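Local coordinates for protein myosin-2 (Saccharomyces cerevisiae, PDB 6IXO) that carries organelles and proteins along polarized actin cables as a class V myosin, here represented by its globular cargo-binding tail domain, at residues V409-V412 against A413-V416; I59-L62 against S63-R67; R256-Q259 against L260-V264. All blocks are in the same frame, centred on the assembly; numbering follows the deposited sequence.

Interaction 1: residues V409-V412 against A413-V416; sequences VDLV and AQQV
Val409 O accepts Ala413 N at 2.9 Å, a nearly straight bond (162° at the hydrogen) of the ordinary i to i+4 kind, and the methyl group of Ala413 settles beside the same oxygen. One residue on, Asp410 O receives Gln414 N at 3.0 Å along a more bent path. Gln414 CG sits anti to its own carbonyl carbon (chi1 -69°), and this lays the start of the side chain against the preceding turn, with CG 3.2 Å from Asp410 O. The carboxylate of Asp410 looks elsewhere, to a salt bridge with Lys406. Leu411 O accepts Gln415 N at 3.2 Å and Gln414 N only weakly, while Leu411 CD2 lies 4.3 Å from the amide nitrogen NE2 of Gln414. Val412 O in turn takes a weak bond from Gln415 N. Weak i+3 bonds thus accompany the i+4 pattern here, so that Leu411 O is shared by two N-H groups. Around helix 403-415, Leu411 and Gln414 rest on helix 6-18, Gln415 bonds to Asn10 of that helix and to Arg67, Val412 packs on helix 53-67, and Val409 and Ala413 meet the loop at Ala394.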
loop_
_atom_site.group_PDB
_atom_site.type_symbol
_atom_site.label_atom_id
_atom_site.label_comp_id
_atom_site.label_asym_id
_atom_site.label_seq_id
_atom_site.Cartn_x
_atom_site.Cartn_y
_atom_site.Cartn_z
ATOM N N VAL A 409 31.521 -4.412 -7.535
ATOM C CA VAL A 409 31.385 -3.269 -6.660
ATOM C C VAL A 409 32.719 -2.845 -6.070
ATOM O O VAL A 409 33.011 -1.648 -6.017
ATOM C CB VAL A 409 30.347 -3.557 -5.538
ATOM C CG1 VAL A 409 30.350 -2.448 -4.538
ATOM C CG2 VAL A 409 28.980 -3.694 -6.159
ATOM N N ASP A 410 33.559 -3.803 -5.678
ATOM C CA ASP A 410 34.879 -3.452 -5.153
ATOM C C ASP A 410 35.760 -2.780 -6.207
ATOM O O ASP A 410 36.553 -1.880 -5.893
ATOM C CB ASP A 410 35.612 -4.688 -4.601
ATOM C CG ASP A 410 34.906 -5.313 -3.386
ATOM O OD1 ASP A 410 33.970 -4.694 -2.825
ATOM O OD2 ASP A 410 35.297 -6.434 -2.989
ATOM N N LEU A 411 35.655 -3.238 -7.451
ATOM C CA LEU A 411 36.514 -2.698 -8.506
ATOM C C LEU A 411 36.035 -1.296 -8.859
ATOM O O LEU A 411 36.830 -0.388 -9.007
ATOM C CB LEU A 411 36.513 -3.599 -9.738
ATOM C CG LEU A 411 37.308 -4.896 -9.626
ATOM C CD1 LEU A 411 36.930 -5.805 -10.768
ATOM C CD2 LEU A 411 38.809 -4.620 -9.596
ATOM N N VAL A 412 34.722 -1.117 -8.974
ATOM C CA VAL A 412 34.175 0.212 -9.193
ATOM C C VAL A 412 34.645 1.156 -8.095
ATOM O O VAL A 412 35.141 2.257 -8.365
ATOM C CB VAL A 412 32.647 0.204 -9.223
ATOM C CG1 VAL A 412 32.127 1.617 -9.100
ATOM C CG2 VAL A 412 32.155 -0.462 -10.497
ATOM N N ALA A 413 34.514 0.697 -6.854
ATOM C CA ALA A 413 34.941 1.482 -5.704
ATOM C C ALA A 413 36.423 1.875 -5.775
ATOM O O ALA A 413 36.792 2.958 -5.334
ATOM C CB ALA A 413 34.647 0.716 -4.421
ATOM N N GLN A 414 37.271 1.013 -6.333
ATOM C CA GLN A 414 38.702 1.327 -6.451
ATOM C C GLN A 414 38.970 2.442 -7.451
ATOM O O GLN A 414 39.922 3.204 -7.292
ATOM C CB GLN A 414 39.514 0.094 -6.861
ATOM C CG GLN A 414 39.595 -0.978 -5.799
ATOM C CD GLN A 414 40.411 -2.176 -6.240
ATOM O OE1 GLN A 414 41.324 -2.054 -7.061
ATOM N NE2 GLN A 414 40.090 -3.346 -5.690
ATOM N N GLN A 415 38.139 2.538 -8.484
ATOM C CA GLN A 415 38.322 3.566 -9.502
ATOM C C GLN A 415 38.019 4.958 -8.989
ATOM O O GLN A 415 38.344 5.946 -9.636
ATOM C CB GLN A 415 37.456 3.269 -10.709
ATOM C CG GLN A 415 37.783 1.939 -11.314
ATOM C CD GLN A 415 37.184 1.776 -12.680
ATOM O OE1 GLN A 415 35.959 1.788 -12.837
ATOM N NE2 GLN A 415 38.043 1.632 -13.691
ATOM N N VAL A 416 37.397 5.031 -7.822
ATOM C CA VAL A 416 37.095 6.314 -7.205
ATOM C C VAL A 416 38.361 6.926 -6.599
ATOM O O VAL A 416 38.744 8.043 -6.944
ATOM C CB VAL A 416 36.010 6.168 -6.123
ATOM C CG1 VAL A 416 35.775 7.497 -5.416
ATOM C CG2 VAL A 416 34.724 5.633 -6.738
#

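Interaction 2: residues I59-L62 against S63-R67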
loop_
_atom_site.group_PDB
_atom_site.type_symbol
_atom_site.label_atom_id
_atom_site.label_comp_id
_atom_site.label_asym_id
_atom_site.label_seq_id
_atom_site.Cartn_x
_atom_site.Cartn_y
_atom_site.Cartn_z
ATOM N N ILE A 59 22.073 -0.566 -9.747
ATOM C CA ILE A 59 22.466 0.684 -10.397
ATOM C C ILE A 59 23.956 0.684 -10.749
ATOM O O ILE A 59 24.363 1.126 -11.842
ATOM C CB ILE A 59 22.106 1.905 -9.483
ATOM C CG1 ILE A 59 20.576 2.116 -9.500
ATOM C CG2 ILE A 59 22.826 3.180 -9.939
ATOM C CD1 ILE A 59 20.053 2.991 -8.320
ATOM N N ILE A 60 24.787 0.171 -9.852
ATOM C CA ILE A 60 26.226 0.156 -10.143
ATOM C C ILE A 60 26.513 -0.769 -11.324
ATOM O O ILE A 60 27.215 -0.396 -12.275
ATOM C CB ILE A 60 27.027 -0.279 -8.926
ATOM C CG1 ILE A 60 26.949 0.828 -7.876
ATOM C CG2 ILE A 60 28.482 -0.573 -9.315
ATOM C CD1 ILE A 60 27.225 0.380 -6.470
ATOM N N VAL A 61 25.966 -1.975 -11.254
ATOM C CA VAL A 61 26.136 -2.969 -12.305
ATOM C C VAL A 61 25.639 -2.433 -13.630
ATOM O O VAL A 61 26.347 -2.505 -14.630
ATOM C CB VAL A 61 25.380 -4.275 -11.997
ATOM C CG1 VAL A 61 25.337 -5.165 -13.241
ATOM C CG2 VAL A 61 26.016 -4.984 -10.824
ATOM N N LEU A 62 24.425 -1.895 -13.626
ATOM C CA LEU A 62 23.785 -1.392 -14.842
ATOM C C LEU A 62 24.601 -0.324 -15.520
ATOM O O LEU A 62 24.874 -0.360 -16.733
ATOM C CB LEU A 62 22.396 -0.816 -14.506
ATOM C CG LEU A 62 21.645 -0.196 -15.696
ATOM C CD1 LEU A 62 21.507 -1.196 -16.815
ATOM C CD2 LEU A 62 20.232 0.306 -15.293
ATOM N N SER A 63 24.990 0.653 -14.727
ATOM C CA SER A 63 25.737 1.750 -15.286
ATOM C C SER A 63 27.101 1.299 -15.793
ATOM O O SER A 63 27.598 1.853 -16.786
ATOM C CB SER A 63 25.869 2.876 -14.265
ATOM O OG SER A 63 26.487 2.439 -13.087
ATOM N N GLU A 64 27.714 0.297 -15.155
ATOM C CA GLU A 64 29.018 -0.161 -15.649
ATOM C C GLU A 64 28.823 -0.844 -16.993
ATOM O O GLU A 64 29.635 -0.672 -17.911
ATOM C CB GLU A 64 29.714 -1.115 -14.674
ATOM C CG GLU A 64 30.314 -0.433 -13.496
ATOM C CD GLU A 64 31.328 0.612 -13.905
ATOM O OE1 GLU A 64 32.249 0.281 -14.675
ATOM O OE2 GLU A 64 31.195 1.768 -13.463
ATOM N N MET A 65 27.733 -1.610 -17.114
ATOM C CA MET A 65 27.422 -2.228 -18.398
ATOM C C MET A 65 27.267 -1.170 -19.495
ATOM O O MET A 65 27.824 -1.308 -20.597
ATOM C CB MET A 65 26.160 -3.067 -18.292
ATOM C CG MET A 65 26.376 -4.390 -17.604
ATOM S SD MET A 65 24.783 -5.222 -17.454
ATOM C CE MET A 65 25.293 -6.781 -16.741
ATOM N N TRP A 66 26.529 -0.100 -19.196
ATOM C CA TRP A 66 26.399 0.978 -20.178
ATOM C C TRP A 66 27.734 1.626 -20.497
ATOM O O TRP A 66 28.047 1.838 -21.663
ATOM C CB TRP A 66 25.427 2.040 -19.700
ATOM C CG TRP A 66 24.043 1.554 -19.712
ATOM C CD1 TRP A 66 23.557 0.467 -20.383
ATOM C CD2 TRP A 66 22.946 2.118 -19.004
ATOM N NE1 TRP A 66 22.220 0.331 -20.138
ATOM C CE2 TRP A 66 21.817 1.333 -19.296
ATOM C CE3 TRP A 66 22.808 3.223 -18.165
ATOM C CZ2 TRP A 66 20.568 1.613 -18.785
ATOM C CZ3 TRP A 66 21.561 3.491 -17.626
ATOM C CH2 TRP A 66 20.451 2.690 -17.948
ATOM N N ARG A 67 28.503 1.949 -19.461
ATOM C CA ARG A 67 29.822 2.558 -19.640
ATOM C C ARG A 67 30.713 1.758 -20.591
ATOM O O ARG A 67 31.512 2.323 -21.359
ATOM C CB ARG A 67 30.492 2.701 -18.276
ATOM C CG ARG A 67 31.938 3.119 -18.326
ATOM C CD ARG A 67 32.610 2.760 -17.032
ATOM N NE ARG A 67 34.028 3.061 -17.116
ATOM C CZ ARG A 67 34.934 2.641 -16.247
ATOM N NH1 ARG A 67 34.563 1.887 -15.214
ATOM N NH2 ARG A 67 36.212 2.975 -16.422
#
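Leu62 and Trp66, one helical turn apart, show how a branched aliphatic side chain and an indole pack along a single helix. Leu62 CB stays close to the backbone, beside Ser63 N. With CG anti to the backbone N (chi1 177°), the chain heads along the helix toward the next turn, and CG arrives over the face of the Trp66 six-membered ring, 3.8 Å from its centroid and 14° off the normal, a CH-pi contact. The two methyls then spread across the ring: CD1 reaches Trp66 CE2, a ring-fusion carbon, at 3.6 Å, and CD2 reaches Trp66 CH2 at 3.6 Å. Leu62 O lies over the same face at the five-membered end while accepting Trp66 N at 3.0 Å, in the carbonyl plane.

This belongs to helix 53-67 of the all-helical globular tail, where Trp66 extends the contact to helix 134-180, meeting Tyr140 edge-to-face and touching Leu143, Val144 and Leu147. With Trp66 replaced by an alanine, CG and both methyls of Leu62 would probably lose their aromatic cover, and Tyr140 its edge-to-face partner, opening a gap toward helix 134-180.

Val61 and Met65 run side by side, with Val61 CG1 3.9 Å from Met65 CE, next to helix 71-90. Ser63 OG is placed between its backbone N and carbonyl carbon (chi1 58°), which swings it back to 2.8 Å from Ile59 O and 3.0 Å from Ile60 O; its one proton could serve either. On a further side of the helix Arg67 NH1 meets Glu64 OE1 at 2.9 Å in a salt bridge that uses the syn lone pair of the carboxylate and lies near the guanidinium plane.

Interaction 3: residues R256-Q259 against L260-V264; sequences RGLQ and LNYNV
Leu258 lies obliquely under the ring of Tyr262, four residues further along helix 254-273, and the isobutyl group rather than a single atom makes the contact. Its CG, anti to the backbone N (chi1 -175°), comes over the ring face 4.2 Å from the centroid and 26° off the normal, a CH-pi approach displaced toward the phenol end. CD1 and CD2 both come within 3.8 Å of Tyr262 OH, so the two methyls straddle the carbon-oxygen bond. Leu258 O lies over the same face near the root of the ring, 3.5 Å above its plane, and also accepts Tyr262 N at 3.0 Å.

A different pair forms on another side of this helix of the DIL region. Gln259 O takes Asn263 N at 2.9 Å, and the Asn263 amide folds back beside that oxygen, its CG 3.4 Å away. The extended Gln259 chain leads away from its own helix, its NE2 standing above the centre of the Arg256 guanidinium face. Beyond the helix, Gln259 OE1 accepts Leu184 N, Asn263 ND2 donates to Val178 O, and Arg256 NH1 to Ile180 O, all at the end of helix 134-180 or in the chain just after it.

The two sides therefore work by different chemistry. Leu258 and Tyr262 rest on nonpolar contact over a ring face, whereas the buried amides of Gln259 and Asn263 are matched to main-chain groups, Val178 O in the last turn of helix 134-180 and Leu184 N just after it, bonds that satisfy Gln259 OE1 and Asn263 ND2 and probably fix how the amides are turned.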
loop_
_atom_site.group_PDB
_atom_site.type_symbol
_atom_site.label_atom_id
_atom_site.label_comp_id
_atom_site.label_asym_id
_atom_site.label_seq_id
_atom_site.Cartn_x
_atom_site.Cartn_y
_atom_site.Cartn_z
ATOM N N ARG A 256 -24.812 -3.085 20.631
ATOM C CA ARG A 256 -23.931 -3.312 19.495
ATOM C C ARG A 256 -23.481 -1.959 18.947
ATOM O O ARG A 256 -22.317 -1.790 18.512
ATOM C CB ARG A 256 -24.656 -4.167 18.414
ATOM C CG ARG A 256 -23.805 -4.474 17.227
ATOM C CD ARG A 256 -22.540 -5.259 17.643
ATOM N NE ARG A 256 -22.882 -6.496 18.351
ATOM C CZ ARG A 256 -21.989 -7.394 18.777
ATOM N NH1 ARG A 256 -20.669 -7.203 18.587
ATOM N NH2 ARG A 256 -22.419 -8.495 19.389
ATOM N N GLY A 257 -24.369 -0.971 18.981
ATOM C CA GLY A 257 -23.977 0.361 18.502
ATOM C C GLY A 257 -22.874 0.986 19.358
ATOM O O GLY A 257 -21.898 1.580 18.850
ATOM N N LEU A 258 -23.001 0.848 20.667
ATOM C CA LEU A 258 -21.977 1.387 21.575
ATOM C C LEU A 258 -20.631 0.678 21.280
ATOM O O LEU A 258 -19.566 1.309 21.170
ATOM C CB LEU A 258 -22.399 1.159 23.034
ATOM C CG LEU A 258 -21.410 1.813 24.004
ATOM C CD1 LEU A 258 -21.469 3.325 23.836
ATOM C CD2 LEU A 258 -21.683 1.404 25.459
ATOM N N GLN A 259 -20.682 -0.642 21.116
ATOM C CA GLN A 259 -19.446 -1.392 20.844
ATOM C C GLN A 259 -18.844 -1.049 19.514
ATOM O O GLN A 259 -17.604 -0.928 19.401
ATOM C CB GLN A 259 -19.664 -2.901 20.919
ATOM C CG GLN A 259 -19.926 -3.290 22.359
ATOM C CD GLN A 259 -20.182 -4.749 22.533
ATOM O OE1 GLN A 259 -19.258 -5.502 22.822
ATOM N NE2 GLN A 259 -21.441 -5.170 22.359
ATOM N N LEU A 260 -19.684 -0.908 18.499
ATOM C CA LEU A 260 -19.205 -0.458 17.197
ATOM C C LEU A 260 -18.544 0.931 17.312
ATOM O O LEU A 260 -17.485 1.195 16.693
ATOM C CB LEU A 260 -20.339 -0.437 16.167
ATOM C CG LEU A 260 -20.014 0.032 14.737
ATOM C CD1 LEU A 260 -18.991 -0.966 14.052
ATOM C CD2 LEU A 260 -21.303 0.102 13.861
ATOM N N ASN A 261 -19.176 1.825 18.064
ATOM C CA ASN A 261 -18.622 3.159 18.313
ATOM C C ASN A 261 -17.208 3.012 18.864
ATOM O O ASN A 261 -16.278 3.636 18.348
ATOM C CB ASN A 261 -19.529 3.958 19.281
ATOM C CG ASN A 261 -18.853 5.228 19.817
ATOM O OD1 ASN A 261 -18.078 5.851 19.139
ATOM N ND2 ASN A 261 -19.137 5.576 21.051
ATOM N N TYR A 262 -17.032 2.164 19.878
ATOM C CA TYR A 262 -15.708 2.055 20.519
ATOM C C TYR A 262 -14.696 1.461 19.526
ATOM O O TYR A 262 -13.545 1.907 19.464
ATOM C CB TYR A 262 -15.763 1.186 21.777
ATOM C CG TYR A 262 -16.511 1.802 22.941
ATOM C CD1 TYR A 262 -16.895 3.134 22.918
ATOM C CD2 TYR A 262 -16.842 1.034 24.063
ATOM C CE1 TYR A 262 -17.587 3.700 24.020
ATOM C CE2 TYR A 262 -17.539 1.569 25.136
ATOM C CZ TYR A 262 -17.911 2.907 25.126
ATOM O OH TYR A 262 -18.574 3.449 26.231
ATOM N N ASN A 263 -15.116 0.460 18.758
ATOM C CA ASN A 263 -14.190 -0.103 17.748
ATOM C C ASN A 263 -13.734 0.915 16.709
ATOM O O ASN A 263 -12.511 1.106 16.434
ATOM C CB ASN A 263 -14.872 -1.286 17.058
ATOM C CG ASN A 263 -14.993 -2.491 17.957
ATOM O OD1 ASN A 263 -14.381 -2.530 19.038
ATOM N ND2 ASN A 263 -15.780 -3.520 17.511
ATOM N N VAL A 264 -14.699 1.584 16.104
ATOM C CA VAL A 264 -14.433 2.565 15.062
ATOM C C VAL A 264 -13.688 3.810 15.556
ATOM O O VAL A 264 -12.780 4.345 14.875
ATOM C CB VAL A 264 -15.768 3.002 14.394
ATOM C CG1 VAL A 264 -15.534 3.973 13.271
ATOM C CG2 VAL A 264 -16.450 1.771 13.834
#

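Interactions 1 and 2 are neighbours, their centres 12 Å apart, although some 340 residues separate them in sequence. Gln415 OE1 lies 2.8 Å from Arg67 NH1, a probable hydrogen bond, which gives that guanidinium nitrogen a second partner besides Glu64. Close by, Val412 CG2 packs 3.5 Å from Glu64 CG, tying the last helix of the chain to helix 53-67. Interaction 3 stands on the other side of the chain's centre, about 61 Å from interaction 1 and 57 Å from interaction 2 between centres, with nearest atoms about 47 and 40 Å away. All three are within-helix contacts of one elongated helical domain, seen here without bound cargo.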